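Local atomic coordinates of aminoglycoside 6-adenylyltransferase (Bacillus subtilis, PDB entry 2PBE), a protein that adenylates streptomycin and streptidine at O-6 with ATP, can also guanylylate streptomycin with GTP, and so mediates bacterial resistance to streptomycin. Residues S56-D61 and N88-I93; E160-S165 and D269-I274; L251-S256 and G273-T278. One frame throughout, in Å; residues are numbered along the deposited sequence.

Contact 1: residues S56-D61 and N88-I93; sequences SFKEND and NWFSYI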
loop_
_atom_site.group_PDB
_atom_site.type_symbol
_atom_site.label_atom_id
_atom_site.label_comp_id
_atom_site.label_asym_id
_atom_site.label_seq_id
_atom_site.Cartn_x
_atom_site.Cartn_y
_atom_site.Cartn_z
ATOM N N SER A 56 2.465 4.663 -27.430
ATOM C CA SER A 56 1.288 5.436 -27.041
ATOM C C SER A 56 1.705 6.679 -26.271
ATOM O O SER A 56 1.228 7.797 -26.510
ATOM C CB SER A 56 0.378 4.569 -26.166
ATOM O OG SER A 56 -0.910 5.141 -26.059
ATOM N N PHE A 57 2.618 6.472 -25.341
ATOM C CA PHE A 57 3.107 7.558 -24.524
ATOM C C PHE A 57 3.929 8.511 -25.360
ATOM O O PHE A 57 3.957 9.707 -25.111
ATOM C CB PHE A 57 3.933 6.992 -23.378
ATOM C CG PHE A 57 3.114 6.268 -22.354
ATOM C CD1 PHE A 57 2.464 6.983 -21.330
ATOM C CD2 PHE A 57 2.936 4.878 -22.436
ATOM C CE1 PHE A 57 1.630 6.328 -20.394
ATOM C CE2 PHE A 57 2.103 4.198 -21.511
ATOM C CZ PHE A 57 1.443 4.921 -20.488
ATOM N N LYS A 58 4.597 7.961 -26.374
ATOM C CA LYS A 58 5.445 8.754 -27.262
ATOM C C LYS A 58 4.710 9.659 -28.244
ATOM O O LYS A 58 5.361 10.463 -28.906
ATOM C CB LYS A 58 6.408 7.840 -28.032
ATOM C CG LYS A 58 7.362 7.076 -27.130
ATOM C CD LYS A 58 8.736 6.890 -27.764
ATOM C CE LYS A 58 8.708 6.003 -28.989
ATOM N NZ LYS A 58 9.996 6.016 -29.754
ATOM N N GLU A 59 3.386 9.540 -28.362
ATOM C CA GLU A 59 2.620 10.398 -29.280
ATOM C C GLU A 59 3.034 11.868 -29.078
ATOM O O GLU A 59 3.345 12.576 -30.043
ATOM C CB GLU A 59 1.109 10.237 -29.045
ATOM C CG GLU A 59 0.345 9.772 -30.279
ATOM C CD GLU A 59 -0.204 8.350 -30.156
ATOM O OE1 GLU A 59 -1.291 8.172 -29.541
ATOM O OE2 GLU A 59 0.459 7.410 -30.664
ATOM N N ASN A 60 3.044 12.317 -27.820
ATOM C CA ASN A 60 3.471 13.676 -27.476
ATOM C C ASN A 60 3.724 13.790 -25.976
ATOM O O ASN A 60 3.604 12.810 -25.259
ATOM C CB ASN A 60 2.446 14.727 -27.934
ATOM C CG ASN A 60 1.135 14.615 -27.209
ATOM O OD1 ASN A 60 0.397 13.644 -27.373
ATOM N ND2 ASN A 60 0.833 15.622 -26.398
ATOM N N ASP A 61 4.065 14.984 -25.502
ATOM C CA ASP A 61 4.400 15.175 -24.096
ATOM C C ASP A 61 3.374 15.842 -23.187
ATOM O O ASP A 61 3.725 16.285 -22.098
ATOM C CB ASP A 61 5.728 15.936 -23.994
ATOM C CG ASP A 61 6.853 15.264 -24.769
ATOM O OD1 ASP A 61 6.829 14.017 -24.921
ATOM O OD2 ASP A 61 7.772 15.987 -25.219
ATOM N N ASN A 88 14.442 -1.089 -25.771
ATOM C CA ASN A 88 13.090 -0.673 -26.140
ATOM C C ASN A 88 12.501 0.251 -25.108
ATOM O O ASN A 88 11.284 0.475 -25.078
ATOM C CB ASN A 88 12.190 -1.884 -26.287
ATOM C CG ASN A 88 12.354 -2.540 -27.607
ATOM O OD1 ASN A 88 12.024 -1.955 -28.644
ATOM N ND2 ASN A 88 12.895 -3.756 -27.599
ATOM N N TRP A 89 13.372 0.764 -24.245
ATOM C CA TRP A 89 12.924 1.669 -23.215
ATOM C C TRP A 89 12.826 3.047 -23.810
ATOM O O TRP A 89 13.274 3.308 -24.930
ATOM C CB TRP A 89 13.923 1.782 -22.078
ATOM C CG TRP A 89 14.257 0.581 -21.214
ATOM C CD1 TRP A 89 15.019 0.638 -20.078
ATOM C CD2 TRP A 89 13.945 -0.804 -21.417
ATOM N NE1 TRP A 89 15.214 -0.607 -19.565
ATOM C CE2 TRP A 89 14.574 -1.522 -20.352
ATOM C CE3 TRP A 89 13.210 -1.522 -22.383
ATOM C CZ2 TRP A 89 14.491 -2.933 -20.223
ATOM C CZ3 TRP A 89 13.124 -2.929 -22.268
ATOM C CH2 TRP A 89 13.772 -3.621 -21.182
ATOM N N PHE A 90 12.262 3.930 -23.003
ATOM C CA PHE A 90 12.117 5.326 -23.337
ATOM C C PHE A 90 11.976 5.971 -21.973
ATOM O O PHE A 90 11.115 5.588 -21.179
ATOM C CB PHE A 90 10.860 5.570 -24.168
ATOM C CG PHE A 90 10.918 6.839 -24.965
ATOM C CD1 PHE A 90 11.707 6.919 -26.128
ATOM C CD2 PHE A 90 10.217 7.979 -24.539
ATOM C CE1 PHE A 90 11.798 8.128 -26.866
ATOM C CE2 PHE A 90 10.297 9.206 -25.265
ATOM C CZ PHE A 90 11.094 9.276 -26.435
ATOM N N SER A 91 12.834 6.934 -21.685
ATOM C CA SER A 91 12.772 7.578 -20.396
ATOM C C SER A 91 12.702 9.086 -20.506
ATOM O O SER A 91 12.801 9.649 -21.588
ATOM C CB SER A 91 13.981 7.169 -19.586
ATOM O OG SER A 91 15.153 7.468 -20.306
ATOM N N TYR A 92 12.536 9.731 -19.361
ATOM C CA TYR A 92 12.443 11.172 -19.276
ATOM C C TYR A 92 13.217 11.593 -18.045
ATOM O O TYR A 92 13.156 10.915 -17.025
ATOM C CB TYR A 92 10.990 11.593 -19.092
ATOM C CG TYR A 92 10.042 11.090 -20.158
ATOM C CD1 TYR A 92 9.729 11.896 -21.284
ATOM C CD2 TYR A 92 9.440 9.804 -20.058
ATOM C CE1 TYR A 92 8.830 11.440 -22.290
ATOM C CE2 TYR A 92 8.543 9.320 -21.065
ATOM C CZ TYR A 92 8.244 10.152 -22.178
ATOM O OH TYR A 92 7.381 9.723 -23.158
ATOM N N ILE A 93 13.972 12.681 -18.132
ATOM C CA ILE A 93 14.671 13.157 -16.949
ATOM C C ILE A 93 14.067 14.536 -16.799
ATOM O O ILE A 93 14.199 15.372 -17.702
ATOM C CB ILE A 93 16.216 13.265 -17.120
ATOM C CG1 ILE A 93 16.853 11.875 -17.107
ATOM C CG2 ILE A 93 16.823 14.050 -15.958
ATOM C CD1 ILE A 93 16.551 11.039 -18.300
HETATM O O HOH W 1 6.129 11.476 -24.740
#
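Lys58 lies over the ring of Phe90, joining the weakly bonded helix at about 54-58 to strand 90-96 in the mixed sheet of the nucleotidyltransferase domain. The sheet belongs to the fold of this nucleotidyltransferase clan. The contact sits on a face of it near the outermost strand, 70-74.

The first interaction is a CH-pi contact. Lys58 CD stands 3.3 Å from the centroid of the Phe90 ring, 8° off the ring normal. It is the middle of the aliphatic chain that touches, and CG passes near the CD2 and CE2 side of the ring. Bends at chi2 and chi3 lay the chain over the face. NZ runs on past the rim, 4.0 Å from Phe90 CE1, and has a long, weak ion pair with Glu55. Phe90 leaves the strand toward 56-61. Its CG lies roughly opposite the backbone N (chi1 -158°), which brings the ring under Lys58 CD.

The second interaction is polar and goes through water 1. This water is hydrogen-bonded to Tyr92 OH at 2.7 Å. It is also placed to donate to Phe57 O at 2.8 Å and to Asp61 OD1 at 2.6 Å, so it links the helical residues, the following loop and the strand. Asp61 OD2 forms a salt bridge with Lys75. Trp63 packs edge-to-face with both Phe57 and Tyr92.

Direct contact at this end is looser. Asp61 OD1 comes to the edge of the Tyr92 ring, 4.2 Å from Tyr92 CE1, with carboxylate and ring planes 89° apart.

Contact 2: residues E160-S165 and D269-I274; sequences EFWMVS and DYDEGI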
loop_
_atom_site.group_PDB
_atom_site.type_symbol
_atom_site.label_atom_id
_atom_site.label_comp_id
_atom_site.label_asym_id
_atom_site.label_seq_id
_atom_site.Cartn_x
_atom_site.Cartn_y
_atom_site.Cartn_z
ATOM N N GLU A 160 -2.894 -13.167 14.581
ATOM C CA GLU A 160 -2.079 -12.087 15.122
ATOM C C GLU A 160 -2.926 -10.941 15.643
ATOM O O GLU A 160 -2.694 -10.418 16.737
ATOM C CB GLU A 160 -1.126 -11.558 14.044
ATOM C CG GLU A 160 -0.171 -10.456 14.503
ATOM C CD GLU A 160 0.901 -10.940 15.480
ATOM O OE1 GLU A 160 1.806 -10.139 15.807
ATOM O OE2 GLU A 160 0.838 -12.109 15.928
ATOM N N PHE A 161 -3.911 -10.543 14.843
ATOM C CA PHE A 161 -4.804 -9.457 15.223
ATOM C C PHE A 161 -5.408 -9.678 16.604
ATOM O O PHE A 161 -5.188 -8.900 17.520
ATOM C CB PHE A 161 -5.956 -9.330 14.241
ATOM C CG PHE A 161 -6.925 -8.237 14.594
ATOM C CD1 PHE A 161 -6.625 -6.907 14.271
ATOM C CD2 PHE A 161 -8.115 -8.518 15.290
ATOM C CE1 PHE A 161 -7.494 -5.852 14.629
ATOM C CE2 PHE A 161 -9.003 -7.471 15.661
ATOM C CZ PHE A 161 -8.677 -6.127 15.320
ATOM N N TRP A 162 -6.181 -10.750 16.735
ATOM C CA TRP A 162 -6.834 -11.035 17.997
ATOM C C TRP A 162 -5.890 -11.364 19.141
ATOM O O TRP A 162 -6.155 -10.977 20.285
ATOM C CB TRP A 162 -7.865 -12.138 17.797
ATOM C CG TRP A 162 -8.940 -11.726 16.853
ATOM C CD1 TRP A 162 -9.020 -12.033 15.519
ATOM C CD2 TRP A 162 -10.054 -10.882 17.136
ATOM N NE1 TRP A 162 -10.118 -11.429 14.952
ATOM C CE2 TRP A 162 -10.774 -10.714 15.913
ATOM C CE3 TRP A 162 -10.524 -10.242 18.303
ATOM C CZ2 TRP A 162 -11.954 -9.928 15.809
ATOM C CZ3 TRP A 162 -11.716 -9.439 18.212
ATOM C CH2 TRP A 162 -12.412 -9.298 16.958
HETATM N N MSE A 163 -4.792 -12.060 18.852
HETATM C CA MSE A 163 -3.865 -12.396 19.917
HETATM C C MSE A 163 -3.211 -11.173 20.517
HETATM O O MSE A 163 -3.293 -10.959 21.725
HETATM C CB MSE A 163 -2.790 -13.362 19.423
HETATM C CG MSE A 163 -1.813 -13.836 20.521
HETATM SE SE MSE A 163 -2.645 -14.791 22.038
HETATM C CE MSE A 163 -2.494 -16.640 21.439
ATOM N N VAL A 164 -2.558 -10.373 19.686
ATOM C CA VAL A 164 -1.879 -9.200 20.182
ATOM C C VAL A 164 -2.916 -8.264 20.788
ATOM O O VAL A 164 -2.624 -7.443 21.667
ATOM C CB VAL A 164 -1.127 -8.510 19.059
ATOM C CG1 VAL A 164 -0.515 -7.210 19.551
ATOM C CG2 VAL A 164 -0.046 -9.453 18.536
ATOM N N SER A 165 -4.141 -8.412 20.311
ATOM C CA SER A 165 -5.231 -7.595 20.792
ATOM C C SER A 165 -5.434 -7.770 22.300
ATOM O O SER A 165 -5.785 -6.810 23.003
ATOM C CB SER A 165 -6.505 -7.975 20.048
ATOM O OG SER A 165 -7.551 -7.124 20.420
ATOM N N ASP A 269 -12.339 -18.524 14.669
ATOM C CA ASP A 269 -13.141 -18.403 15.875
ATOM C C ASP A 269 -12.458 -17.469 16.865
ATOM O O ASP A 269 -12.925 -17.301 18.004
ATOM C CB ASP A 269 -13.387 -19.775 16.527
ATOM C CG ASP A 269 -12.101 -20.514 16.868
ATOM O OD1 ASP A 269 -11.198 -19.913 17.483
ATOM O OD2 ASP A 269 -11.984 -21.712 16.545
ATOM N N TYR A 270 -11.361 -16.860 16.422
ATOM C CA TYR A 270 -10.625 -15.936 17.258
ATOM C C TYR A 270 -11.507 -14.761 17.659
ATOM O O TYR A 270 -11.438 -14.288 18.786
ATOM C CB TYR A 270 -9.395 -15.412 16.534
ATOM C CG TYR A 270 -8.539 -16.481 15.889
ATOM C CD1 TYR A 270 -8.229 -17.681 16.571
ATOM C CD2 TYR A 270 -7.969 -16.267 14.604
ATOM C CE1 TYR A 270 -7.354 -18.656 15.986
ATOM C CE2 TYR A 270 -7.100 -17.227 14.007
ATOM C CZ TYR A 270 -6.790 -18.416 14.704
ATOM O OH TYR A 270 -5.921 -19.343 14.163
ATOM N N ASP A 271 -12.327 -14.290 16.725
ATOM C CA ASP A 271 -13.233 -13.163 16.963
ATOM C C ASP A 271 -14.088 -13.469 18.191
ATOM O O ASP A 271 -13.999 -12.815 19.240
ATOM C CB ASP A 271 -14.125 -12.973 15.725
ATOM C CG ASP A 271 -15.232 -11.920 15.908
ATOM O OD1 ASP A 271 -15.335 -11.286 16.980
ATOM O OD2 ASP A 271 -16.017 -11.732 14.938
ATOM N N GLU A 272 -14.920 -14.484 18.040
ATOM C CA GLU A 272 -15.815 -14.929 19.086
ATOM C C GLU A 272 -15.118 -15.241 20.413
ATOM O O GLU A 272 -15.568 -14.817 21.481
ATOM C CB GLU A 272 -16.543 -16.165 18.589
ATOM C CG GLU A 272 -17.572 -16.715 19.506
ATOM C CD GLU A 272 -18.257 -17.896 18.871
ATOM O OE1 GLU A 272 -17.539 -18.877 18.544
ATOM O OE2 GLU A 272 -19.498 -17.840 18.690
ATOM N N GLY A 273 -14.044 -16.014 20.343
ATOM C CA GLY A 273 -13.320 -16.370 21.547
ATOM C C GLY A 273 -12.800 -15.166 22.311
ATOM O O GLY A 273 -12.967 -15.071 23.537
ATOM N N ILE A 274 -12.178 -14.229 21.592
ATOM C CA ILE A 274 -11.619 -13.036 22.216
ATOM C C ILE A 274 -12.641 -11.978 22.566
ATOM O O ILE A 274 -12.437 -11.180 23.482
ATOM C CB ILE A 274 -10.495 -12.436 21.334
ATOM C CG1 ILE A 274 -9.443 -13.514 21.032
ATOM C CG2 ILE A 274 -9.860 -11.251 22.024
ATOM C CD1 ILE A 274 -8.980 -14.351 22.248
#
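Trp162 of helix 151-173 packs its indole against the start of helix 270-283. Three residues there meet it. Asp271 comes over one face: its CA is 3.7 Å from the centroid of the six-membered ring of Trp162, a CH-pi contact. The carboxylate of Asp271 runs alongside the indole, with the two planes only 10° apart. Its OD1 reaches Trp162 CH2 at 3.5 Å. Tyr270 touches with its CB, 3.5 Å from Trp162 CD1, while its ring leads away. Ile274, one turn on from Tyr270, comes from the other direction and lays its CB beside the indole, 3.7 Å from Trp162 CE3. The touching is thus by van der Waals and CH-pi contacts.

With Trp162 CG beside the backbone N (chi1 -62°), the indole reaches across to helix 270-283. Phe161 CD2 lies against the opposite face of the indole from Asp271, toward the rim.

The next shell holds the polar ends. Asp271 OD1 has a salt-bridge partner on helix 238-263, and OD2 is hydrogen-bonded to Tyr267 OH. These bonds would fix the carboxylate in its orientation beside the indole. Tyr270 OH bonds to Asp155, two turns before Trp162 in its helix, so Tyr270 ties the start of helix 270-283 to helix 151-173 at a second point.

The two helix segments run nearly parallel, at 17°, with axes 9.8 Å apart. Helix 238-263 completes the cluster: its Tyr249 and Phe252 rings meet Trp162, and Phe252 also stacks on Phe161. Helix 177-204 packs against Phe161 and Val164, so this contact belongs to the helical C-terminal part of the chain.

Contact 3: residues L251-S256 and G273-T278; sequences LFRKYS and GITKYT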
loop_
_atom_site.group_PDB
_atom_site.type_symbol
_atom_site.label_atom_id
_atom_site.label_comp_id
_atom_site.label_asym_id
_atom_site.label_seq_id
_atom_site.Cartn_x
_atom_site.Cartn_y
_atom_site.Cartn_z
ATOM N N LEU A 251 -14.275 -3.061 12.925
ATOM C CA LEU A 251 -13.783 -3.004 11.563
ATOM C C LEU A 251 -13.094 -4.274 11.103
ATOM O O LEU A 251 -13.155 -4.616 9.926
ATOM C CB LEU A 251 -12.849 -1.819 11.397
ATOM C CG LEU A 251 -13.592 -0.484 11.350
ATOM C CD1 LEU A 251 -12.615 0.666 11.396
ATOM C CD2 LEU A 251 -14.441 -0.413 10.073
ATOM N N PHE A 252 -12.446 -4.982 12.023
ATOM C CA PHE A 252 -11.754 -6.202 11.626
ATOM C C PHE A 252 -12.734 -7.298 11.283
ATOM O O PHE A 252 -12.472 -8.103 10.394
ATOM C CB PHE A 252 -10.817 -6.720 12.725
ATOM C CG PHE A 252 -9.742 -7.621 12.195
ATOM C CD1 PHE A 252 -8.687 -7.079 11.448
ATOM C CD2 PHE A 252 -9.789 -9.011 12.404
ATOM C CE1 PHE A 252 -7.661 -7.915 10.900
ATOM C CE2 PHE A 252 -8.771 -9.880 11.862
ATOM C CZ PHE A 252 -7.704 -9.322 11.107
ATOM N N ARG A 253 -13.849 -7.342 12.005
ATOM C CA ARG A 253 -14.863 -8.356 11.746
ATOM C C ARG A 253 -15.355 -8.101 10.336
ATOM O O ARG A 253 -15.360 -8.989 9.493
ATOM C CB ARG A 253 -16.042 -8.231 12.726
ATOM C CG ARG A 253 -15.687 -8.586 14.157
ATOM C CD ARG A 253 -16.829 -8.286 15.141
ATOM N NE ARG A 253 -16.382 -8.491 16.520
ATOM C CZ ARG A 253 -16.395 -7.554 17.470
ATOM N NH1 ARG A 253 -16.840 -6.335 17.208
ATOM N NH2 ARG A 253 -15.959 -7.843 18.697
ATOM N N LYS A 254 -15.756 -6.856 10.113
ATOM C CA LYS A 254 -16.272 -6.415 8.837
ATOM C C LYS A 254 -15.400 -6.873 7.658
ATOM O O LYS A 254 -15.861 -7.611 6.786
ATOM C CB LYS A 254 -16.399 -4.891 8.843
ATOM C CG LYS A 254 -17.047 -4.329 7.586
ATOM C CD LYS A 254 -17.415 -2.858 7.723
ATOM C CE LYS A 254 -17.931 -2.335 6.390
ATOM N NZ LYS A 254 -18.317 -0.907 6.419
ATOM N N TYR A 255 -14.132 -6.474 7.649
ATOM C CA TYR A 255 -13.253 -6.836 6.539
ATOM C C TYR A 255 -12.774 -8.269 6.454
ATOM O O TYR A 255 -12.554 -8.775 5.347
ATOM C CB TYR A 255 -12.096 -5.843 6.490
ATOM C CG TYR A 255 -12.652 -4.482 6.135
ATOM C CD1 TYR A 255 -13.219 -4.242 4.847
ATOM C CD2 TYR A 255 -12.767 -3.457 7.112
ATOM C CE1 TYR A 255 -13.905 -3.024 4.550
ATOM C CE2 TYR A 255 -13.450 -2.226 6.827
ATOM C CZ TYR A 255 -14.022 -2.021 5.543
ATOM O OH TYR A 255 -14.734 -0.861 5.264
ATOM N N SER A 256 -12.602 -8.928 7.595
ATOM C CA SER A 256 -12.163 -10.322 7.574
ATOM C C SER A 256 -13.345 -11.170 7.123
ATOM O O SER A 256 -13.162 -12.184 6.451
ATOM C CB SER A 256 -11.664 -10.775 8.948
ATOM O OG SER A 256 -12.683 -10.649 9.919
ATOM N N GLY A 273 -14.044 -16.014 20.343
ATOM C CA GLY A 273 -13.320 -16.370 21.547
ATOM C C GLY A 273 -12.800 -15.166 22.311
ATOM O O GLY A 273 -12.967 -15.071 23.537
ATOM N N ILE A 274 -12.178 -14.229 21.592
ATOM C CA ILE A 274 -11.619 -13.036 22.216
ATOM C C ILE A 274 -12.641 -11.978 22.566
ATOM O O ILE A 274 -12.437 -11.180 23.482
ATOM C CB ILE A 274 -10.495 -12.436 21.334
ATOM C CG1 ILE A 274 -9.443 -13.514 21.032
ATOM C CG2 ILE A 274 -9.860 -11.251 22.024
ATOM C CD1 ILE A 274 -8.980 -14.351 22.248
ATOM N N THR A 275 -13.741 -11.965 21.835
ATOM C CA THR A 275 -14.798 -11.031 22.131
ATOM C C THR A 275 -15.324 -11.411 23.540
ATOM O O THR A 275 -15.446 -10.535 24.401
ATOM C CB THR A 275 -15.903 -11.103 21.037
ATOM O OG1 THR A 275 -15.406 -10.480 19.847
ATOM C CG2 THR A 275 -17.187 -10.397 21.467
ATOM N N LYS A 276 -15.617 -12.698 23.778
ATOM C CA LYS A 276 -16.101 -13.124 25.096
ATOM C C LYS A 276 -15.082 -12.710 26.140
ATOM O O LYS A 276 -15.409 -12.131 27.180
ATOM C CB LYS A 276 -16.275 -14.651 25.185
ATOM C CG LYS A 276 -17.404 -15.253 24.353
ATOM C CD LYS A 276 -17.533 -16.754 24.664
ATOM C CE LYS A 276 -18.493 -17.450 23.714
ATOM N NZ LYS A 276 -18.622 -18.890 24.038
ATOM N N TYR A 277 -13.831 -12.999 25.830
ATOM C CA TYR A 277 -12.732 -12.695 26.720
ATOM C C TYR A 277 -12.606 -11.223 27.107
ATOM O O TYR A 277 -12.814 -10.873 28.272
ATOM C CB TYR A 277 -11.442 -13.198 26.084
ATOM C CG TYR A 277 -10.211 -12.902 26.901
ATOM C CD1 TYR A 277 -9.950 -13.581 28.121
ATOM C CD2 TYR A 277 -9.292 -11.910 26.470
ATOM C CE1 TYR A 277 -8.791 -13.271 28.900
ATOM C CE2 TYR A 277 -8.133 -11.596 27.232
ATOM C CZ TYR A 277 -7.890 -12.275 28.437
ATOM O OH TYR A 277 -6.765 -11.945 29.153
ATOM N N THR A 278 -12.290 -10.347 26.160
ATOM C CA THR A 278 -12.145 -8.942 26.535
ATOM C C THR A 278 -13.441 -8.346 27.095
ATOM O O THR A 278 -13.412 -7.352 27.823
ATOM C CB THR A 278 -11.625 -8.059 25.372
ATOM O OG1 THR A 278 -12.714 -7.338 24.787
ATOM C CG2 THR A 278 -10.949 -8.902 24.312
#
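Arg253 reaches from helix 238-263 across to Thr275 of helix 270-283 and meets its hydroxyl with one guanidinium nitrogen. NH2 donates a hydrogen bond to Thr275 OG1 at 2.9 Å, with an N-H...O angle of 159°. The hydroxyl sits at the edge of the guanidinium, 10° out of its plane. This bond carries the contact between the two segments. The threonine methyl stands farther off, with CG2 4.0 Å from Arg253 NH2.

The reach depends on a straight arm. From CG to NE the arginine chain is extended, with chi2 173° bringing CD into line. The helices are well apart here: the closest CA atoms, of Arg253 and Thr275, are 10.7 Å from each other. A long side chain bridges that gap, and the surface buried between the segments is small.

Both partners have further bonds. Arg253 NE forms a salt bridge with Asp271 OD1, so two nitrogens of the guanidinium grip the same helix one turn apart. The two bonds would restrict rotation of the group. The carboxylate probably also stabilises the positive charge. Thr275 OG1 is hydrogen-bonded to the carbonyl of Asp271 in its own helix, its stronger attachment, which places the hydroxyl to receive Arg253.

Within segment 251-256, Ser256 OG donates to Phe252 O at 2.6 Å. The backbone N of Ser256 reaches that oxygen from the opposite face of the carbonyl plane.

The polar bridge lies toward the surface of the helical bundle. Phe252 turns to helices 151-173 and 177-204, while Ile274 packs on Trp162 of helix 151-173 and Tyr249 of helix 238-263. Helix 270-283 thus lies against both 151-173 and 238-263.

How the contacts relate
Contact 1 comes first along the chain and lies in the sheet-bearing N-terminal part. Contacts 2 and 3 lie in the helical C-terminal part, on the opposite side of the chain's centre. Their centres are each about 50 Å from that of contact 1, and neither touches it. Contacts 2 and 3 are close neighbours, with centres about 6 Å apart. They share Gly273 and Ile274 and both end on helix 270-283. Together they fasten this last helix to helices 151-173 and 238-263, which also meet each other through Phe161, Trp162 and Phe252. The set thus samples a sheet region and a helical region far apart in one chain.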